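Local coordinates for protein alpha-glucosidase (Bacteroides thetaiotaomicron, PDB 5XFM) that hydrolyses beta-L-arabinopyranosides and alpha-galactosides as a bifunctional, calcium-binding glycoside hydrolase of family 97, at residues Gly297-Ile302 against Leu455-Met460; Trp301-Asp306 against Ala530-Asn535; Ser486-Gly491 against Pro525-Ala530. The protein carries 1 engineered substitution. All coordinates share one frame; numbering follows the deposited sequence.

Interaction 1: residues Gly297-Ile302 against Leu455-Met460. With CA (calcium ion), chain E.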
ATOM      1  N   GLY A 297       2.033  18.778   0.257  1.00 29.08           N
ATOM      2  CA  GLY A 297       3.157  19.330  -0.467  1.00 24.91           C
ATOM      3  C   GLY A 297       2.782  19.811  -1.852  1.00 27.09           C
ATOM      4  O   GLY A 297       1.811  19.344  -2.447  1.00 23.34           O
ATOM      5  N   THR A 298       3.528  20.791  -2.347  1.00 26.68           N
ATOM      6  CA  THR A 298       3.462  21.146  -3.755  1.00 24.23           C
ATOM      7  C   THR A 298       4.613  20.456  -4.476  1.00 21.80           C
ATOM      8  O   THR A 298       5.651  20.159  -3.880  1.00 20.12           O
ATOM      9  CB  THR A 298       3.512  22.664  -3.979  1.00 21.23           C
ATOM     10  OG1 THR A 298       4.682  23.200  -3.355  1.00 22.72           O
ATOM     11  CG2 THR A 298       2.278  23.322  -3.383  1.00 25.64           C
ATOM     12  N   TRP A 299       4.441  20.224  -5.767  1.00 18.80           N
ATOM     13  CA  TRP A 299       5.298  19.293  -6.474  1.00 21.79           C
ATOM     14  C   TRP A 299       5.383  19.701  -7.933  1.00 22.71           C
ATOM     15  O   TRP A 299       4.453  19.452  -8.702  1.00 22.47           O
ATOM     16  CB  TRP A 299       4.739  17.872  -6.325  1.00 18.10           C
ATOM     17  CG  TRP A 299       5.555  16.785  -6.950  1.00 17.82           C
ATOM     18  CD1 TRP A 299       6.904  16.786  -7.169  1.00 15.42           C
ATOM     19  CD2 TRP A 299       5.074  15.516  -7.409  1.00 17.86           C
ATOM     20  NE1 TRP A 299       7.290  15.598  -7.749  1.00 15.97           N
ATOM     21  CE2 TRP A 299       6.185  14.802  -7.908  1.00 19.45           C
ATOM     22  CE3 TRP A 299       3.809  14.918  -7.456  1.00 17.62           C
ATOM     23  CZ2 TRP A 299       6.069  13.515  -8.440  1.00 19.92           C
ATOM     24  CZ3 TRP A 299       3.694  13.644  -7.995  1.00 16.07           C
ATOM     25  CH2 TRP A 299       4.819  12.954  -8.474  1.00 15.68           C
ATOM     26  N   SER A 300       6.474  20.369  -8.297  1.00 20.51           N
ATOM     27  CA  SER A 300       6.611  20.943  -9.633  1.00 19.41           C
ATOM     28  C   SER A 300       6.773  19.891 -10.734  1.00 22.97           C
ATOM     29  O   SER A 300       6.217  20.036 -11.824  1.00 25.78           O
ATOM     30  CB  SER A 300       7.786  21.941  -9.665  1.00 20.90           C
ATOM     31  OG  SER A 300       9.049  21.299  -9.753  1.00 21.68           O
ATOM     32  N   TRP A 301       7.518  18.827 -10.452  1.00 20.21           N
ATOM     33  CA  TRP A 301       7.882  17.871 -11.497  1.00 21.79           C
ATOM     34  C   TRP A 301       6.697  17.123 -12.118  1.00 21.19           C
ATOM     35  O   TRP A 301       6.769  16.726 -13.267  1.00 20.59           O
ATOM     36  CB  TRP A 301       8.891  16.848 -10.962  1.00 21.97           C
ATOM     37  CG  TRP A 301       9.274  15.829 -11.992  1.00 24.65           C
ATOM     38  CD1 TRP A 301      10.297  15.908 -12.894  1.00 24.24           C
ATOM     39  CD2 TRP A 301       8.613  14.584 -12.245  1.00 25.23           C
ATOM     40  NE1 TRP A 301      10.320  14.784 -13.687  1.00 21.88           N
ATOM     41  CE2 TRP A 301       9.293  13.957 -13.308  1.00 29.58           C
ATOM     42  CE3 TRP A 301       7.509  13.940 -11.675  1.00 22.33           C
ATOM     43  CZ2 TRP A 301       8.909  12.713 -13.810  1.00 25.07           C
ATOM     44  CZ3 TRP A 301       7.131  12.707 -12.173  1.00 26.28           C
ATOM     45  CH2 TRP A 301       7.829  12.106 -13.228  1.00 26.40           C
ATOM     46  N   ILE A 302       5.636  16.862 -11.365  1.00 25.40           N
ATOM     47  CA  ILE A 302       4.556  16.046 -11.924  1.00 25.49           C
ATOM     48  C   ILE A 302       3.958  16.683 -13.198  1.00 24.94           C
ATOM     49  O   ILE A 302       3.822  16.014 -14.224  1.00 22.77           O
ATOM     50  CB  ILE A 302       3.442  15.759 -10.878  1.00 16.37           C
ATOM     51  CG1 ILE A 302       2.310  14.951 -11.511  1.00 22.64           C
ATOM     52  CG2 ILE A 302       2.908  17.035 -10.235  1.00 20.00           C
ATOM     53  CD1 ILE A 302       2.759  13.636 -12.092  1.00 22.71           C
ATOM     54  N   LEU A 455       0.968   2.235 -10.164  1.00 18.36           N
ATOM     55  CA  LEU A 455       0.966   3.113 -11.314  1.00 17.26           C
ATOM     56  C   LEU A 455       0.436   4.470 -10.858  1.00 19.62           C
ATOM     57  O   LEU A 455      -0.773   4.687 -10.778  1.00 17.23           O
ATOM     58  CB  LEU A 455       0.124   2.511 -12.442  1.00 16.68           C
ATOM     59  CG  LEU A 455       0.886   1.402 -13.169  1.00 17.29           C
ATOM     60  CD1 LEU A 455      -0.020   0.540 -14.005  1.00 12.72           C
ATOM     61  CD2 LEU A 455       1.964   2.034 -14.040  1.00 17.69           C
ATOM     62  N   ALA A 456       1.355   5.373 -10.537  1.00 18.98           N
ATOM     63  CA  ALA A 456       0.983   6.672  -9.985  1.00 24.94           C
ATOM     64  C   ALA A 456       0.520   7.644 -11.069  1.00 21.67           C
ATOM     65  O   ALA A 456       0.511   7.320 -12.258  1.00 17.48           O
ATOM     66  CB  ALA A 456       2.148   7.270  -9.203  1.00 21.92           C
ATOM     67  N   SER A 457       0.120   8.832 -10.632  1.00 21.64           N
ATOM     68  CA  SER A 457      -0.420   9.860 -11.510  1.00 21.16           C
ATOM     69  C   SER A 457       0.544  10.275 -12.620  1.00 21.92           C
ATOM     70  O   SER A 457       0.114  10.801 -13.652  1.00 22.49           O
ATOM     71  CB  SER A 457      -0.825  11.076 -10.672  1.00 25.71           C
ATOM     72  OG  SER A 457       0.315  11.713 -10.120  1.00 26.65           O
ATOM     73  N   GLU A 458       1.841  10.044 -12.405  1.00 23.77           N
ATOM     74  CA  GLU A 458       2.861  10.339 -13.416  1.00 23.58           C
ATOM     75  C   GLU A 458       2.527   9.650 -14.740  1.00 23.76           C
ATOM     76  O   GLU A 458       2.756  10.200 -15.817  1.00 19.16           O
ATOM     77  CB  GLU A 458       4.262   9.918 -12.928  1.00 26.72           C
ATOM     78  CG  GLU A 458       4.500   8.403 -12.873  1.00 26.28           C
ATOM     79  CD  GLU A 458       5.921   8.018 -12.471  1.00 31.83           C
ATOM     80  OE1 GLU A 458       6.833   8.874 -12.552  1.00 30.24           O
ATOM     81  OE2 GLU A 458       6.123   6.844 -12.081  1.00 24.35           O
ATOM     82  N   ASN A 459       1.955   8.453 -14.654  1.00 20.44           N
ATOM     83  CA  ASN A 459       1.642   7.699 -15.851  1.00 22.15           C
ATOM     84  C   ASN A 459       0.558   8.407 -16.661  1.00 23.13           C
ATOM     85  O   ASN A 459       0.579   8.378 -17.892  1.00 22.99           O
ATOM     86  CB  ASN A 459       1.234   6.268 -15.488  1.00 20.28           C
ATOM     87  CG  ASN A 459       2.370   5.489 -14.840  1.00 20.39           C
ATOM     88  OD1 ASN A 459       2.338   5.191 -13.645  1.00 19.78           O
ATOM     89  ND2 ASN A 459       3.381   5.155 -15.631  1.00 20.03           N
ATOM     90  N   MET A 460      -0.362   9.079 -15.974  1.00 21.33           N
ATOM     91  CA  MET A 460      -1.381   9.851 -16.670  1.00 19.08           C
ATOM     92  C   MET A 460      -0.728  10.994 -17.447  1.00 23.08           C
ATOM     93  O   MET A 460      -1.200  11.369 -18.517  1.00 23.76           O
ATOM     94  CB  MET A 460      -2.427  10.394 -15.698  1.00 20.79           C
ATOM     95  CG  MET A 460      -3.278   9.322 -15.021  1.00 26.19           C
ATOM     96  SD  MET A 460      -4.371  10.048 -13.782  1.00 29.03           S
ATOM     97  CE  MET A 460      -5.131  11.353 -14.757  1.00 20.39           C
TER
HETATM   98 CA    CA E 701       7.731   5.725 -10.399  1.00 20.38          CA
HETATM   99  O   HOH W   1       8.923   7.148 -12.556  1.00 19.68           O
HETATM  100  O   HOH W   2       9.921   4.901 -10.090  1.00 20.70           O
HETATM  101  O   HOH W   3       8.478   4.908 -12.644  1.00 24.69           O
HETATM  102  O   HOH W   4       8.636   7.686  -9.321  1.00 23.00           O
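With chi1 at 179°, W301 turns its indole away from its own backbone nitrogen, while E458, chi1 72°, folds CG in between its nitrogen and carbonyl carbon and then runs out extended. These settings bring the benzo corner of the indole up to the carboxylate. Contact is made at the rim: E458 OE1 lies near the ring plane, 3.4 Å from W301 CH2, with ring and carboxylate planes 68° apart. The indole nitrogen of W301 serves another partner, D306, through a hydrogen bond. Beside this pair, I302 reaches across with CD1, which comes within 3.6 Å of E458 CA. I302 CD1 also lies 3.7 Å from S457 OG, a hydroxyl already hydrogen-bonded to G490 O. Within the same segment, I302 CB sits over one face of the W299 ring, toward the rim.

Strands 295-299 and 448-451 belong to the parallel sheet of a TIM-barrel-type domain, and the contact joins the short helix after the first to the helix 458-462 that follows the second, both at the C-terminal ends of the strands, where barrel enzymes carry their active sites. There E458 OE2 binds calcium at 2.6 Å, alongside E174, E452 and four waters. The other oxygen, E458 OE1, accepts from water 1 at 2.7 Å; that water is itself a calcium ligand, 2.9 Å from the metal.

Interaction 2: residues Trp301-Asp306 against Ala530-Asn535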
ATOM      1  N   TRP A 301       7.518  18.827 -10.452  1.00 20.21           N
ATOM      2  CA  TRP A 301       7.882  17.871 -11.497  1.00 21.79           C
ATOM      3  C   TRP A 301       6.697  17.123 -12.118  1.00 21.19           C
ATOM      4  O   TRP A 301       6.769  16.726 -13.267  1.00 20.59           O
ATOM      5  CB  TRP A 301       8.891  16.848 -10.962  1.00 21.97           C
ATOM      6  CG  TRP A 301       9.274  15.829 -11.992  1.00 24.65           C
ATOM      7  CD1 TRP A 301      10.297  15.908 -12.894  1.00 24.24           C
ATOM      8  CD2 TRP A 301       8.613  14.584 -12.245  1.00 25.23           C
ATOM      9  NE1 TRP A 301      10.320  14.784 -13.687  1.00 21.88           N
ATOM     10  CE2 TRP A 301       9.293  13.957 -13.308  1.00 29.58           C
ATOM     11  CE3 TRP A 301       7.509  13.940 -11.675  1.00 22.33           C
ATOM     12  CZ2 TRP A 301       8.909  12.713 -13.810  1.00 25.07           C
ATOM     13  CZ3 TRP A 301       7.131  12.707 -12.173  1.00 26.28           C
ATOM     14  CH2 TRP A 301       7.829  12.106 -13.228  1.00 26.40           C
ATOM     15  N   ILE A 302       5.636  16.862 -11.365  1.00 25.40           N
ATOM     16  CA  ILE A 302       4.556  16.046 -11.924  1.00 25.49           C
ATOM     17  C   ILE A 302       3.958  16.683 -13.198  1.00 24.94           C
ATOM     18  O   ILE A 302       3.822  16.014 -14.224  1.00 22.77           O
ATOM     19  CB  ILE A 302       3.442  15.759 -10.878  1.00 16.37           C
ATOM     20  CG1 ILE A 302       2.310  14.951 -11.511  1.00 22.64           C
ATOM     21  CG2 ILE A 302       2.908  17.035 -10.235  1.00 20.00           C
ATOM     22  CD1 ILE A 302       2.759  13.636 -12.092  1.00 22.71           C
ATOM     23  N   LEU A 303       3.671  17.979 -13.157  1.00 25.71           N
ATOM     24  CA  LEU A 303       3.072  18.655 -14.305  1.00 23.70           C
ATOM     25  C   LEU A 303       4.054  19.482 -15.137  1.00 23.83           C
ATOM     26  O   LEU A 303       3.823  19.701 -16.327  1.00 28.75           O
ATOM     27  CB  LEU A 303       1.927  19.554 -13.834  1.00 27.03           C
ATOM     28  CG  LEU A 303       0.616  18.822 -13.555  1.00 22.12           C
ATOM     29  CD1 LEU A 303      -0.433  19.780 -13.023  1.00 22.27           C
ATOM     30  CD2 LEU A 303       0.132  18.155 -14.828  1.00 21.01           C
ATOM     31  N   TRP A 304       5.134  19.953 -14.517  1.00 20.01           N
ATOM     32  CA  TRP A 304       6.096  20.802 -15.213  1.00 23.32           C
ATOM     33  C   TRP A 304       7.381  20.041 -15.572  1.00 24.43           C
ATOM     34  O   TRP A 304       8.230  20.545 -16.307  1.00 26.09           O
ATOM     35  CB  TRP A 304       6.413  22.038 -14.372  1.00 17.28           C
ATOM     36  CG  TRP A 304       5.246  22.981 -14.212  1.00 16.64           C
ATOM     37  CD1 TRP A 304       3.941  22.741 -14.542  1.00 17.59           C
ATOM     38  CD2 TRP A 304       5.285  24.313 -13.680  1.00 17.86           C
ATOM     39  NE1 TRP A 304       3.167  23.839 -14.248  1.00 18.50           N
ATOM     40  CE2 TRP A 304       3.970  24.818 -13.718  1.00 20.06           C
ATOM     41  CE3 TRP A 304       6.306  25.127 -13.175  1.00 18.06           C
ATOM     42  CZ2 TRP A 304       3.649  26.102 -13.274  1.00 19.06           C
ATOM     43  CZ3 TRP A 304       5.984  26.398 -12.730  1.00 20.49           C
ATOM     44  CH2 TRP A 304       4.666  26.875 -12.786  1.00 22.01           C
ATOM     45  N   GLN A 305       7.507  18.834 -15.035  1.00 17.94           N
ATOM     46  CA  GLN A 305       8.572  17.885 -15.379  1.00 23.78           C
ATOM     47  C   GLN A 305       9.992  18.421 -15.181  1.00 23.05           C
ATOM     48  O   GLN A 305      10.209  19.348 -14.396  1.00 26.34           O
ATOM     49  CB  GLN A 305       8.385  17.399 -16.817  1.00 22.65           C
ATOM     50  CG  GLN A 305       7.065  16.663 -17.041  1.00 19.94           C
ATOM     51  CD  GLN A 305       7.030  15.293 -16.390  1.00 26.00           C
ATOM     52  OE1 GLN A 305       7.917  14.470 -16.611  1.00 26.62           O
ATOM     53  NE2 GLN A 305       6.000  15.041 -15.579  1.00 28.79           N
ATOM     54  N   ASP A 306      10.951  17.831 -15.895  1.00 19.09           N
ATOM     55  CA  ASP A 306      12.375  18.094 -15.666  1.00 21.59           C
ATOM     56  C   ASP A 306      12.747  19.561 -15.883  1.00 23.16           C
ATOM     57  O   ASP A 306      13.702  20.066 -15.292  1.00 25.23           O
ATOM     58  CB  ASP A 306      13.239  17.218 -16.582  1.00 19.82           C
ATOM     59  CG  ASP A 306      13.346  15.770 -16.103  1.00 19.90           C
ATOM     60  OD1 ASP A 306      12.898  15.453 -14.982  1.00 20.49           O
ATOM     61  OD2 ASP A 306      13.900  14.945 -16.859  1.00 23.67           O
ATOM     62  N   ALA A 530      -0.932  16.844  -7.299  1.00 24.52           N
ATOM     63  CA  ALA A 530      -0.493  17.332  -8.598  1.00 25.37           C
ATOM     64  C   ALA A 530      -1.096  18.695  -8.955  1.00 26.32           C
ATOM     65  O   ALA A 530      -1.482  18.928 -10.096  1.00 30.37           O
ATOM     66  CB  ALA A 530      -0.840  16.314  -9.665  1.00 29.77           C
ATOM     67  N   LEU A 531      -1.149  19.600  -7.986  1.00 23.89           N
ATOM     68  CA  LEU A 531      -1.600  20.958  -8.252  1.00 26.56           C
ATOM     69  C   LEU A 531      -0.486  21.771  -8.909  1.00 27.76           C
ATOM     70  O   LEU A 531       0.678  21.369  -8.900  1.00 31.02           O
ATOM     71  CB  LEU A 531      -2.063  21.639  -6.963  1.00 25.40           C
ATOM     72  CG  LEU A 531      -3.262  21.018  -6.255  1.00 24.21           C
ATOM     73  CD1 LEU A 531      -3.615  21.803  -5.006  1.00 26.73           C
ATOM     74  CD2 LEU A 531      -4.443  20.934  -7.195  1.00 29.35           C
ATOM     75  N   ALA A 532      -0.851  22.909  -9.485  1.00 24.50           N
ATOM     76  CA  ALA A 532       0.123  23.838 -10.060  1.00 24.44           C
ATOM     77  C   ALA A 532      -0.346  25.279  -9.822  1.00 21.41           C
ATOM     78  O   ALA A 532      -1.540  25.517  -9.657  1.00 20.58           O
ATOM     79  CB  ALA A 532       0.316  23.556 -11.527  1.00 17.66           C
ATOM     80  N   PRO A 533       0.591  26.241  -9.784  1.00 20.56           N
ATOM     81  CA  PRO A 533       0.235  27.634  -9.471  1.00 23.22           C
ATOM     82  C   PRO A 533      -0.899  28.204 -10.332  1.00 21.68           C
ATOM     83  O   PRO A 533      -1.782  28.902  -9.816  1.00 23.28           O
ATOM     84  CB  PRO A 533       1.538  28.396  -9.734  1.00 21.45           C
ATOM     85  CG  PRO A 533       2.615  27.391  -9.573  1.00 24.83           C
ATOM     86  CD  PRO A 533       2.047  26.044  -9.894  1.00 23.44           C
ATOM     87  N   ASN A 534      -0.885  27.885 -11.621  1.00 24.61           N
ATOM     88  CA  ASN A 534      -1.923  28.344 -12.541  1.00 24.07           C
ATOM     89  C   ASN A 534      -3.332  27.916 -12.127  1.00 29.64           C
ATOM     90  O   ASN A 534      -4.316  28.513 -12.569  1.00 33.98           O
ATOM     91  CB  ASN A 534      -1.621  27.852 -13.956  1.00 24.80           C
ATOM     92  CG  ASN A 534      -1.462  26.351 -14.027  1.00 23.82           C
ATOM     93  OD1 ASN A 534      -0.423  25.812 -13.653  1.00 21.46           O
ATOM     94  ND2 ASN A 534      -2.483  25.670 -14.525  1.00 25.54           N
ATOM     95  N   ASN A 535      -3.433  26.888 -11.282  1.00 26.53           N
ATOM     96  CA  ASN A 535      -4.733  26.421 -10.814  1.00 22.68           C
ATOM     97  C   ASN A 535      -5.439  27.469  -9.961  1.00 29.09           C
ATOM     98  O   ASN A 535      -6.663  27.451  -9.824  1.00 25.93           O
ATOM     99  CB  ASN A 535      -4.605  25.118 -10.031  1.00 18.50           C
ATOM    100  CG  ASN A 535      -4.142  23.963 -10.896  1.00 29.73           C
ATOM    101  OD1 ASN A 535      -3.660  22.951 -10.387  1.00 24.98           O
ATOM    102  ND2 ASN A 535      -4.257  24.122 -12.217  1.00 28.96           N
TER
HETATM  103  O   HOH W   5       0.352  23.817 -15.028  1.00 19.90           O
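The backbones come closest at I302 and A530, whose CA atoms are 6.2 Å apart, where helix 300-304 passes the loop that follows strand 526-528; the helix then breaks at Q305 with positive phi, and the loop folds into a type I turn from A532 to N535. Three successive helix residues face the loop. I302 applies its CG2 branch to A530, reaching CB at 3.9 Å. L303 extends CD1 to A530 O and, at 4.1 Å, to the methyl CB of A532. W304 makes the broadest contact: chi1 of -67° sets CG opposite its carbonyl carbon and sends the indole toward the turn, where W304 CZ2 meets P533 CD at 3.7 Å, obliquely to the ring. Polar linkage passes through water 5, which lies in the indole plane, accepts from W304 NE1 at 2.9 Å and donates to N534 OD1. The amide of N534 is tilted only 20° from the indole plane. Inside the turn, A532 N donates to N535 OD1 at 3.0 Å (151°), while N535 N bonds back to A532 O, so the two residues are clasped twice. An alanine in place of W304 would probably leave a gap beside P533 CD and CG and water 5 without its indole donor. R500 makes a cation-pi contact with W304, and N534 ND2 is held by D538. Helix 311-324 borders both partners, Y317 meeting the W304 ring edge-to-face and also touching A532 and P533, while V461 of helix 458-462 packs on I302.

Interaction 3: residues Ser486-Gly491 against Pro525-Ala530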
ATOM      1  N   SER A 486       0.025   2.762   2.986  1.00 25.31           N
ATOM      2  CA  SER A 486       0.100   4.099   2.408  1.00 19.32           C
ATOM      3  C   SER A 486       0.492   4.057   0.946  1.00 15.83           C
ATOM      4  O   SER A 486       1.430   3.359   0.556  1.00 24.93           O
ATOM      5  CB  SER A 486       1.098   4.971   3.175  1.00 21.61           C
ATOM      6  OG  SER A 486       0.656   5.247   4.484  1.00 19.21           O
ATOM      7  N   MET A 487      -0.230   4.829   0.145  1.00 13.65           N
ATOM      8  CA  MET A 487       0.003   4.902  -1.291  1.00 15.87           C
ATOM      9  C   MET A 487       0.245   6.345  -1.730  1.00 14.25           C
ATOM     10  O   MET A 487      -0.679   7.162  -1.734  1.00 13.23           O
ATOM     11  CB  MET A 487      -1.188   4.311  -2.040  1.00 16.77           C
ATOM     12  CG  MET A 487      -1.023   4.217  -3.536  1.00 17.74           C
ATOM     13  SD  MET A 487      -2.484   3.462  -4.268  1.00 17.81           S
ATOM     14  CE  MET A 487      -3.726   4.711  -3.934  1.00 16.14           C
ATOM     15  N   GLU A 488       1.489   6.661  -2.073  1.00 14.23           N
ATOM     16  CA  GLU A 488       1.848   8.018  -2.485  1.00 21.16           C
ATOM     17  C   GLU A 488       1.554   8.178  -3.966  1.00 21.41           C
ATOM     18  O   GLU A 488       2.425   7.964  -4.813  1.00 22.03           O
ATOM     19  CB  GLU A 488       3.323   8.311  -2.201  1.00 15.47           C
ATOM     20  CG  GLU A 488       3.530   9.463  -1.237  1.00 25.97           C
ATOM     21  CD  GLU A 488       3.445  10.832  -1.912  1.00 36.47           C
ATOM     22  OE1 GLU A 488       3.771  10.938  -3.113  1.00 33.34           O
ATOM     23  OE2 GLU A 488       3.029  11.805  -1.249  1.00 53.20           O
ATOM     24  N   PHE A 489       0.314   8.538  -4.276  1.00 21.25           N
ATOM     25  CA  PHE A 489      -0.183   8.465  -5.645  1.00 21.03           C
ATOM     26  C   PHE A 489       0.092   9.739  -6.450  1.00 18.29           C
ATOM     27  O   PHE A 489       0.242   9.688  -7.670  1.00 25.79           O
ATOM     28  CB  PHE A 489      -1.689   8.161  -5.631  1.00 25.31           C
ATOM     29  CG  PHE A 489      -2.281   7.960  -6.997  1.00 19.64           C
ATOM     30  CD1 PHE A 489      -2.187   6.734  -7.634  1.00 21.03           C
ATOM     31  CD2 PHE A 489      -2.934   8.999  -7.643  1.00 23.94           C
ATOM     32  CE1 PHE A 489      -2.730   6.543  -8.897  1.00 22.47           C
ATOM     33  CE2 PHE A 489      -3.478   8.817  -8.902  1.00 25.52           C
ATOM     34  CZ  PHE A 489      -3.377   7.584  -9.529  1.00 22.80           C
ATOM     35  N   GLY A 490       0.163  10.880  -5.772  1.00 22.49           N
ATOM     36  CA  GLY A 490       0.349  12.153  -6.453  1.00 21.73           C
ATOM     37  C   GLY A 490      -0.891  12.600  -7.214  1.00 21.47           C
ATOM     38  O   GLY A 490      -0.802  13.214  -8.280  1.00 24.88           O
ATOM     39  N   GLY A 491      -2.053  12.291  -6.652  1.00 25.07           N
ATOM     40  CA  GLY A 491      -3.328  12.564  -7.290  1.00 26.49           C
ATOM     41  C   GLY A 491      -3.831  13.996  -7.211  1.00 27.53           C
ATOM     42  O   GLY A 491      -3.108  14.914  -6.815  1.00 26.60           O
ATOM     43  N   PRO A 525       0.072   9.756   4.312  1.00 23.25           N
ATOM     44  CA  PRO A 525       0.293  10.752   5.371  1.00 25.32           C
ATOM     45  C   PRO A 525       0.840  12.091   4.856  1.00 25.56           C
ATOM     46  O   PRO A 525       0.408  13.160   5.292  1.00 21.74           O
ATOM     47  CB  PRO A 525       1.338  10.078   6.271  1.00 21.47           C
ATOM     48  CG  PRO A 525       1.324   8.648   5.895  1.00 23.13           C
ATOM     49  CD  PRO A 525       0.948   8.586   4.472  1.00 19.50           C
ATOM     50  N   VAL A 526       1.787  12.019   3.931  1.00 23.72           N
ATOM     51  CA  VAL A 526       2.327  13.206   3.280  1.00 27.82           C
ATOM     52  C   VAL A 526       1.879  13.210   1.821  1.00 25.50           C
ATOM     53  O   VAL A 526       2.390  12.437   1.010  1.00 24.09           O
ATOM     54  CB  VAL A 526       3.868  13.249   3.365  1.00 23.20           C
ATOM     55  CG1 VAL A 526       4.428  14.398   2.538  1.00 22.82           C
ATOM     56  CG2 VAL A 526       4.319  13.357   4.817  1.00 20.78           C
ATOM     57  N   GLN A 527       0.912  14.060   1.494  1.00 22.28           N
ATOM     58  CA  GLN A 527       0.378  14.098   0.135  1.00 23.71           C
ATOM     59  C   GLN A 527       1.044  15.175  -0.702  1.00 24.78           C
ATOM     60  O   GLN A 527       0.913  16.365  -0.420  1.00 26.08           O
ATOM     61  CB  GLN A 527      -1.136  14.331   0.142  1.00 21.10           C
ATOM     62  CG  GLN A 527      -1.984  13.218   0.761  1.00 24.55           C
ATOM     63  CD  GLN A 527      -2.203  12.022  -0.153  1.00 19.46           C
ATOM     64  OE1 GLN A 527      -1.353  11.675  -0.972  1.00 27.39           O
ATOM     65  NE2 GLN A 527      -3.362  11.391  -0.019  1.00 21.35           N
ATOM     66  N   ASN A 528       1.738  14.748  -1.748  1.00 25.66           N
ATOM     67  CA  ASN A 528       2.233  15.666  -2.763  1.00 25.75           C
ATOM     68  C   ASN A 528       1.272  15.631  -3.946  1.00 22.85           C
ATOM     69  O   ASN A 528       1.425  14.818  -4.857  1.00 16.21           O
ATOM     70  CB  ASN A 528       3.658  15.304  -3.193  1.00 21.18           C
ATOM     71  CG  ASN A 528       4.628  15.263  -2.017  1.00 26.46           C
ATOM     72  OD1 ASN A 528       4.873  16.276  -1.359  1.00 28.39           O
ATOM     73  ND2 ASN A 528       5.186  14.088  -1.752  1.00 26.71           N
ATOM     74  N   PHE A 529       0.236  16.464  -3.873  1.00 21.69           N
ATOM     75  CA  PHE A 529      -0.790  16.536  -4.908  1.00 23.71           C
ATOM     76  C   PHE A 529      -0.256  17.139  -6.195  1.00 27.16           C
ATOM     77  O   PHE A 529       0.751  17.856  -6.190  1.00 27.95           O
ATOM     78  CB  PHE A 529      -1.996  17.341  -4.419  1.00 29.07           C
ATOM     79  CG  PHE A 529      -2.721  16.708  -3.269  1.00 25.78           C
ATOM     80  CD1 PHE A 529      -2.803  17.349  -2.045  1.00 24.96           C
ATOM     81  CD2 PHE A 529      -3.309  15.460  -3.410  1.00 23.39           C
ATOM     82  CE1 PHE A 529      -3.463  16.764  -0.987  1.00 23.45           C
ATOM     83  CE2 PHE A 529      -3.971  14.870  -2.359  1.00 24.26           C
ATOM     84  CZ  PHE A 529      -4.053  15.525  -1.145  1.00 27.07           C
ATOM     85  N   ALA A 530      -0.932  16.844  -7.299  1.00 24.52           N
ATOM     86  CA  ALA A 530      -0.493  17.332  -8.598  1.00 25.37           C
ATOM     87  C   ALA A 530      -1.096  18.695  -8.955  1.00 26.32           C
ATOM     88  O   ALA A 530      -1.482  18.928 -10.096  1.00 30.37           O
ATOM     89  CB  ALA A 530      -0.840  16.314  -9.665  1.00 29.77           C
TER
HETATM   90  O   HOH W   6       3.252  12.615  -5.186  1.00 23.09           O
HETATM   91  O   HOH W   7       0.547  11.933  -2.754  1.00 26.30           O
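E488 bends back toward the strand residues V526-N528: its chi1 of -119° departs from the staggered positions and chi2 of -82° kinks the chain, which delivers the carboxylate to the backbone N-H of N528. E488 OE2 accepts from N528 N at 3.3 Å (153°) on its syn lone pair. OE2 is also modelled improbably close to V526 O, a doubtful spacing. Water 7 joins the two segments, donating to Q527 OE1 at 2.6 Å, accepting from G490 N and giving a weak bond to E488 OE2. The side chain of N528 crosses the carboxylate with its amide plane steeply turned.

Farther along, A530 N donates to G491 O at 2.9 Å. The same carbonyl oxygen lies in the plane of the F529 ring, at its edge. A CA-H...O contact runs from G490 CA to N528 O at 3.3 Å. At the other end S486 OG abuts P525 CD at 3.4 Å, while its hydroxyl is hydrogen-bonded to E442.

The segments run nearly alongside. With E488 also bonded through its backbone to S451, segment 486-491 probably lies between strands 448-451 and 526-528, consistent with an irregular seventh strand position of the barrel. The chemistry implies that here a carboxylate and water supply much of the bonding that regular strand pairing would give.

Overall arrangement
From the N terminus, 297-306 supplies the first half of both interaction 1 and interaction 2. Interaction 1 closes first, at 455-460, after 152 intervening residues. Interaction 3 opens beyond that point, at 486-491, and closes at 525-530, so interactions 1 and 3 follow in series. Interaction 2 closes last, at 530-535, and its long loop encloses interaction 3, with A530 common to both. A probable hydrogen bond from G297 N to Q527 O, 2.7 Å, joins interactions 1 and 3 between the adjacent parallel strands 295-299 and 526-528. Together the contacts tie the first barrel strand to the last ones, where the ring closes.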